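PDB 6SBF: MstE from Scytonema sp. PCC 10023, which probably catalyses a class II terpene cyclisation that assembles the polycyclic isoprenoid scaffolds of merosterols. Local coordinates for residues Thr219-Glu224 with Trp270-Leu274; Glu239-Gly245 with Leu274-Asn278. The protein carries 1 engineered substitution. All coordinates share one frame; numbering follows the deposited sequence.

Interaction 1: Thr219-Glu224 with Trp270-Leu274; sequences TALTAE and WCLRL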
loop_
_atom_site.group_PDB
_atom_site.type_symbol
_atom_site.label_atom_id
_atom_site.label_comp_id
_atom_site.label_asym_id
_atom_site.label_seq_id
_atom_site.Cartn_x
_atom_site.Cartn_y
_atom_site.Cartn_z
ATOM N N THR A 219 7.809 -0.671 5.651
ATOM C CA THR A 219 8.289 -1.440 6.809
ATOM C C THR A 219 7.275 -2.552 7.121
ATOM O O THR A 219 7.670 -3.707 7.349
ATOM C CB THR A 219 8.536 -0.521 7.999
ATOM O OG1 THR A 219 9.539 0.447 7.626
ATOM C CG2 THR A 219 9.012 -1.303 9.216
ATOM N N ALA A 220 5.994 -2.221 7.200
ATOM C CA ALA A 220 4.960 -3.249 7.513
ATOM C C ALA A 220 4.978 -4.317 6.421
ATOM O O ALA A 220 4.968 -5.505 6.734
ATOM C CB ALA A 220 3.606 -2.601 7.578
ATOM N N LEU A 221 4.959 -3.924 5.145
ATOM C CA LEU A 221 4.892 -4.922 4.074
ATOM C C LEU A 221 6.118 -5.815 4.099
ATOM O O LEU A 221 6.029 -7.014 3.849
ATOM C CB LEU A 221 4.730 -4.228 2.734
ATOM C CG LEU A 221 3.343 -3.665 2.444
ATOM C CD1 LEU A 221 3.371 -2.782 1.255
ATOM C CD2 LEU A 221 2.301 -4.775 2.300
ATOM N N THR A 222 7.294 -5.250 4.331
ATOM C CA THR A 222 8.534 -6.057 4.329
ATOM C C THR A 222 8.513 -7.034 5.506
ATOM O O THR A 222 8.805 -8.245 5.311
ATOM C CB THR A 222 9.784 -5.184 4.352
ATOM O OG1 THR A 222 9.814 -4.294 3.225
ATOM C CG2 THR A 222 10.996 -6.075 4.308
ATOM N N ALA A 223 8.205 -6.538 6.697
ATOM C CA ALA A 223 8.169 -7.413 7.874
ATOM C C ALA A 223 7.119 -8.528 7.674
ATOM O O ALA A 223 7.356 -9.682 8.094
ATOM C CB ALA A 223 7.898 -6.618 9.099
ATOM N N GLU A 224 5.984 -8.183 7.071
ATOM C CA GLU A 224 4.945 -9.206 6.817
ATOM C C GLU A 224 5.482 -10.257 5.848
ATOM O O GLU A 224 5.204 -11.480 6.034
ATOM C CB GLU A 224 3.710 -8.543 6.215
ATOM C CG GLU A 224 2.839 -7.804 7.200
ATOM C CD GLU A 224 1.704 -6.996 6.578
ATOM O OE1 GLU A 224 1.646 -6.887 5.303
ATOM O OE2 GLU A 224 0.890 -6.464 7.366
ATOM N N TRP A 270 -0.807 1.615 8.797
ATOM C CA TRP A 270 0.295 0.715 8.442
ATOM C C TRP A 270 1.095 0.342 9.696
ATOM O O TRP A 270 1.559 -0.810 9.783
ATOM C CB TRP A 270 1.158 1.302 7.306
ATOM C CG TRP A 270 0.526 1.080 5.962
ATOM C CD1 TRP A 270 -0.065 1.967 5.107
ATOM C CD2 TRP A 270 0.403 -0.212 5.325
ATOM N NE1 TRP A 270 -0.524 1.327 3.990
ATOM C CE2 TRP A 270 -0.291 -0.009 4.108
ATOM C CE3 TRP A 270 0.764 -1.503 5.675
ATOM C CZ2 TRP A 270 -0.563 -1.076 3.239
ATOM C CZ3 TRP A 270 0.528 -2.533 4.808
ATOM C CH2 TRP A 270 -0.145 -2.323 3.632
ATOM N N CYS A 271 1.305 1.285 10.615
ATOM C CA CYS A 271 2.027 0.935 11.846
ATOM C C CYS A 271 1.236 -0.117 12.634
ATOM O O CYS A 271 1.857 -1.015 13.241
ATOM C CB CYS A 271 2.288 2.194 12.642
ATOM S SG CYS A 271 3.473 2.003 13.961
ATOM N N LEU A 272 -0.067 -0.004 12.668
ATOM C CA LEU A 272 -0.925 -0.990 13.379
ATOM C C LEU A 272 -0.704 -2.367 12.746
ATOM O O LEU A 272 -0.528 -3.364 13.510
ATOM C CB LEU A 272 -2.356 -0.505 13.364
ATOM C CG LEU A 272 -3.391 -1.449 13.962
ATOM C CD1 LEU A 272 -3.005 -1.841 15.375
ATOM C CD2 LEU A 272 -4.774 -0.834 13.903
ATOM N N ARG A 273 -0.659 -2.467 11.422
ATOM C CA ARG A 273 -0.408 -3.763 10.786
ATOM C C ARG A 273 0.990 -4.280 11.210
ATOM O O ARG A 273 1.116 -5.480 11.506
ATOM C CB ARG A 273 -0.462 -3.647 9.276
ATOM C CG ARG A 273 -1.860 -3.653 8.784
ATOM C CD ARG A 273 -1.966 -3.720 7.269
ATOM N NE ARG A 273 -1.329 -4.835 6.539
ATOM C CZ ARG A 273 -1.688 -5.223 5.306
ATOM N NH1 ARG A 273 -2.786 -4.763 4.744
ATOM N NH2 ARG A 273 -0.942 -6.081 4.628
ATOM N N LEU A 274 1.988 -3.428 11.208
ATOM C CA LEU A 274 3.347 -3.842 11.631
ATOM C C LEU A 274 3.307 -4.416 13.050
ATOM O O LEU A 274 3.942 -5.467 13.327
ATOM C CB LEU A 274 4.271 -2.642 11.535
ATOM C CG LEU A 274 5.680 -2.816 12.111
ATOM C CD1 LEU A 274 6.477 -3.919 11.488
ATOM C CD2 LEU A 274 6.420 -1.474 11.941
HETATM O O HOH W 1 0.391 -7.448 9.795
#
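E224 and R273 meet side-on: the two chains cross at about a right angle, yet the carboxylate and guanidinium planes are only 25° apart. NE of R273 donates to OE2 of E224 at 2.9 Å. NH2 of R273 donates to OE1 of E224 at 2.8 Å. Both bonds run nearly straight, and each oxygen is met on its syn side, giving a bidentate salt bridge. The bend in the R273 chain turns its NE-NH2 edge toward E224, while CZ3 of W270 lies over one guanidinium face, toward its rim. A water bridges OE2 of E224 to the backbone O of R273, so that OE2 accepts two hydrogen bonds. A leucine in place of R273 would probably leave the carboxylate of E224 without its counter-charge and steadied among these contacts mainly by the water. Beside this polar edge the packing is apolar. CB of A220 sits 3.6 Å from CE3 of W270, and CD2 of L221 lies 3.7 Å from CH2 of the same indole, whose ring it meets obliquely. L274, with CG anti to its N (chi1 172°), splays its two methyls: CD1 reaches CB of A223 at 3.9 Å, and CD2 reaches CG2 of T219 at 3.8 Å. The small A220 lets the backbones come close, its CA lying 4.5 Å from CA of L274. OG1 of T219 donates to the O of H215 and accepts from the N of W207. The axes of the two segments approach to 8.6 Å and run 23° from parallel, consistent with two like-directed helices of the alpha6-alpha6 barrel. Helix 235-248 covers T219 and L274 through A241 and W244, while helix 350-363 backs W270 and R273 through T355 and S359.

Interaction 2: Glu239-Gly245 with Leu274-Asn278; sequences EQAVAWG and LLLLN
L274 drives its isobutyl group into the 239-245 segment of helix 235-248 as a knob into a hole made by A241, V242, W244 and G245. This end of the contact is tight. CD2 of L274 comes 3.4 Å from the carbonyl O of A241 and 3.8 Å from CE3 of W244, where it meets the indole at its edge, near the ring plane. The same methyl lies 3.9 Å from CA of G245, an approach that the lack of a side chain there allows. L275 adds a second methyl, its CD2 3.8 Å from the O of V242. A type I beta turn from L275 to N278 carries the chain on toward helix 282-298, consistent with a helix-to-helix connection in the alpha6-alpha6 barrel. The N of L277 also bonds the O of L274. V242 meets the turn by splitting its branches: CG1, anti to the backbone N (chi1 171°), faces CB of N278 at 3.9 Å, and CG2 faces CB of L277 at 4.0 Å. Beyond V242 the contact turns polar and looser, with the partly exposed E239 at its outer end. ND2 of N278 donates to OE1 of E239 at 2.9 Å with an angle of 165°; OE1 lies in the amide plane of N278, is met on its syn side and somewhat out of the carboxylate plane, and the two planes stand almost perpendicular (87°). OD1 of N278 accepts from the backbone N of V280 and D281, just after the turn, so both ends of the amide are held and its rotation is fixed. The other carboxylate oxygen, OE2 of E239, takes a bond from Q235 and one from a water that also donates to the O of L277.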
loop_
_atom_site.group_PDB
_atom_site.type_symbol
_atom_site.label_atom_id
_atom_site.label_comp_id
_atom_site.label_asym_id
_atom_site.label_seq_id
_atom_site.Cartn_x
_atom_site.Cartn_y
_atom_site.Cartn_z
ATOM N N GLU A 239 11.482 -8.427 14.600
ATOM C CA GLU A 239 11.324 -7.850 15.950
ATOM C C GLU A 239 11.895 -6.425 15.971
ATOM O O GLU A 239 11.382 -5.582 16.679
ATOM C CB GLU A 239 11.967 -8.757 17.009
ATOM C CG GLU A 239 11.290 -10.092 17.136
ATOM C CD GLU A 239 9.833 -10.102 17.511
ATOM O OE1 GLU A 239 9.312 -9.113 18.097
ATOM O OE2 GLU A 239 9.200 -11.159 17.252
ATOM N N GLN A 240 12.995 -6.209 15.264
ATOM C CA GLN A 240 13.570 -4.826 15.237
ATOM C C GLN A 240 12.574 -3.866 14.551
ATOM O O GLN A 240 12.429 -2.722 14.997
ATOM C CB GLN A 240 14.902 -4.748 14.514
ATOM C CG GLN A 240 15.617 -3.482 15.007
ATOM C CD GLN A 240 16.837 -3.096 14.205
ATOM O OE1 GLN A 240 17.184 -3.728 13.189
ATOM N NE2 GLN A 240 17.491 -2.033 14.690
ATOM N N ALA A 241 11.923 -4.325 13.496
ATOM C CA ALA A 241 10.914 -3.509 12.828
ATOM C C ALA A 241 9.747 -3.213 13.761
ATOM O O ALA A 241 9.204 -2.089 13.798
ATOM C CB ALA A 241 10.505 -4.182 11.548
ATOM N N VAL A 242 9.283 -4.234 14.492
ATOM C CA VAL A 242 8.205 -4.011 15.482
ATOM C C VAL A 242 8.649 -2.992 16.549
ATOM O O VAL A 242 7.860 -2.115 16.904
ATOM C CB VAL A 242 7.764 -5.347 16.114
ATOM C CG1 VAL A 242 6.833 -5.127 17.282
ATOM C CG2 VAL A 242 7.100 -6.254 15.086
ATOM N N ALA A 243 9.868 -3.097 17.044
ATOM C CA ALA A 243 10.387 -2.131 18.035
ATOM C C ALA A 243 10.396 -0.715 17.423
ATOM O O ALA A 243 10.067 0.235 18.147
ATOM C CB ALA A 243 11.772 -2.536 18.484
ATOM N N TRP A 244 10.792 -0.599 16.162
ATOM C CA TRP A 244 10.740 0.721 15.478
ATOM C C TRP A 244 9.279 1.217 15.452
ATOM O O TRP A 244 9.001 2.380 15.740
ATOM C CB TRP A 244 11.355 0.621 14.086
ATOM C CG TRP A 244 11.137 1.867 13.257
ATOM C CD1 TRP A 244 12.002 2.927 13.159
ATOM C CD2 TRP A 244 10.069 2.138 12.347
ATOM N NE1 TRP A 244 11.521 3.849 12.292
ATOM C CE2 TRP A 244 10.337 3.399 11.777
ATOM C CE3 TRP A 244 8.946 1.411 11.922
ATOM C CZ2 TRP A 244 9.567 3.947 10.772
ATOM C CZ3 TRP A 244 8.154 1.958 10.934
ATOM C CH2 TRP A 244 8.447 3.218 10.413
ATOM N N GLY A 245 8.335 0.347 15.105
ATOM C CA GLY A 245 6.906 0.727 15.066
ATOM C C GLY A 245 6.417 1.212 16.416
ATOM O O GLY A 245 5.635 2.154 16.507
ATOM N N LEU A 274 1.988 -3.428 11.208
ATOM C CA LEU A 274 3.347 -3.842 11.631
ATOM C C LEU A 274 3.307 -4.416 13.050
ATOM O O LEU A 274 3.942 -5.467 13.327
ATOM C CB LEU A 274 4.271 -2.642 11.535
ATOM C CG LEU A 274 5.680 -2.816 12.111
ATOM C CD1 LEU A 274 6.477 -3.919 11.488
ATOM C CD2 LEU A 274 6.420 -1.474 11.941
ATOM N N LEU A 275 2.587 -3.787 13.933
ATOM C CA LEU A 275 2.557 -4.165 15.369
ATOM C C LEU A 275 1.809 -5.503 15.585
ATOM O O LEU A 275 1.958 -6.088 16.640
ATOM C CB LEU A 275 1.952 -3.064 16.235
ATOM C CG LEU A 275 2.770 -1.762 16.312
ATOM C CD1 LEU A 275 1.954 -0.711 17.018
ATOM C CD2 LEU A 275 4.107 -1.985 16.965
ATOM N N LEU A 276 1.055 -5.991 14.599
ATOM C CA LEU A 276 0.407 -7.316 14.698
ATOM C C LEU A 276 1.439 -8.417 14.565
ATOM O O LEU A 276 1.074 -9.592 14.814
ATOM C CB LEU A 276 -0.646 -7.437 13.626
ATOM C CG LEU A 276 -1.834 -6.494 13.833
ATOM C CD1 LEU A 276 -2.729 -6.573 12.645
ATOM C CD2 LEU A 276 -2.615 -6.921 15.088
ATOM N N LEU A 277 2.685 -8.113 14.217
ATOM C CA LEU A 277 3.686 -9.194 14.012
ATOM C C LEU A 277 4.338 -9.640 15.316
ATOM O O LEU A 277 5.146 -10.565 15.253
ATOM C CB LEU A 277 4.712 -8.740 12.972
ATOM C CG LEU A 277 4.098 -8.476 11.607
ATOM C CD1 LEU A 277 5.148 -7.925 10.658
ATOM C CD2 LEU A 277 3.447 -9.730 10.989
ATOM N N ASN A 278 3.947 -9.061 16.426
ATOM C CA ASN A 278 4.356 -9.525 17.765
ATOM C C ASN A 278 3.096 -9.611 18.607
ATOM O O ASN A 278 2.461 -8.619 18.849
ATOM C CB ASN A 278 5.418 -8.620 18.405
ATOM C CG ASN A 278 5.820 -9.100 19.788
ATOM O OD1 ASN A 278 4.961 -9.309 20.624
ATOM N ND2 ASN A 278 7.095 -9.326 19.994
HETATM O O HOH W 2 6.775 -11.927 17.117
#

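Interactions 1 and 2 share L274, which faces two helices at once: the T219-E224 segment and the E239-G245 segment, helices that follow each other in the chain. Their centres are about 7 Å apart, and direct contacts join them. CG2 of T219 lies 3.8 Å from CZ3 of W244, CB of A223 lies 3.4 Å from CD1 of L277, and SG of C271 lies 3.3 Å from O of G245. Helices 215-229, 235-248 and 265-275 thus form one three-helix cluster within the squalene-hopene cyclase-like region. Interaction 1 is the deeper, about 10 Å from the chain centre to its own, against about 17 Å for interaction 2.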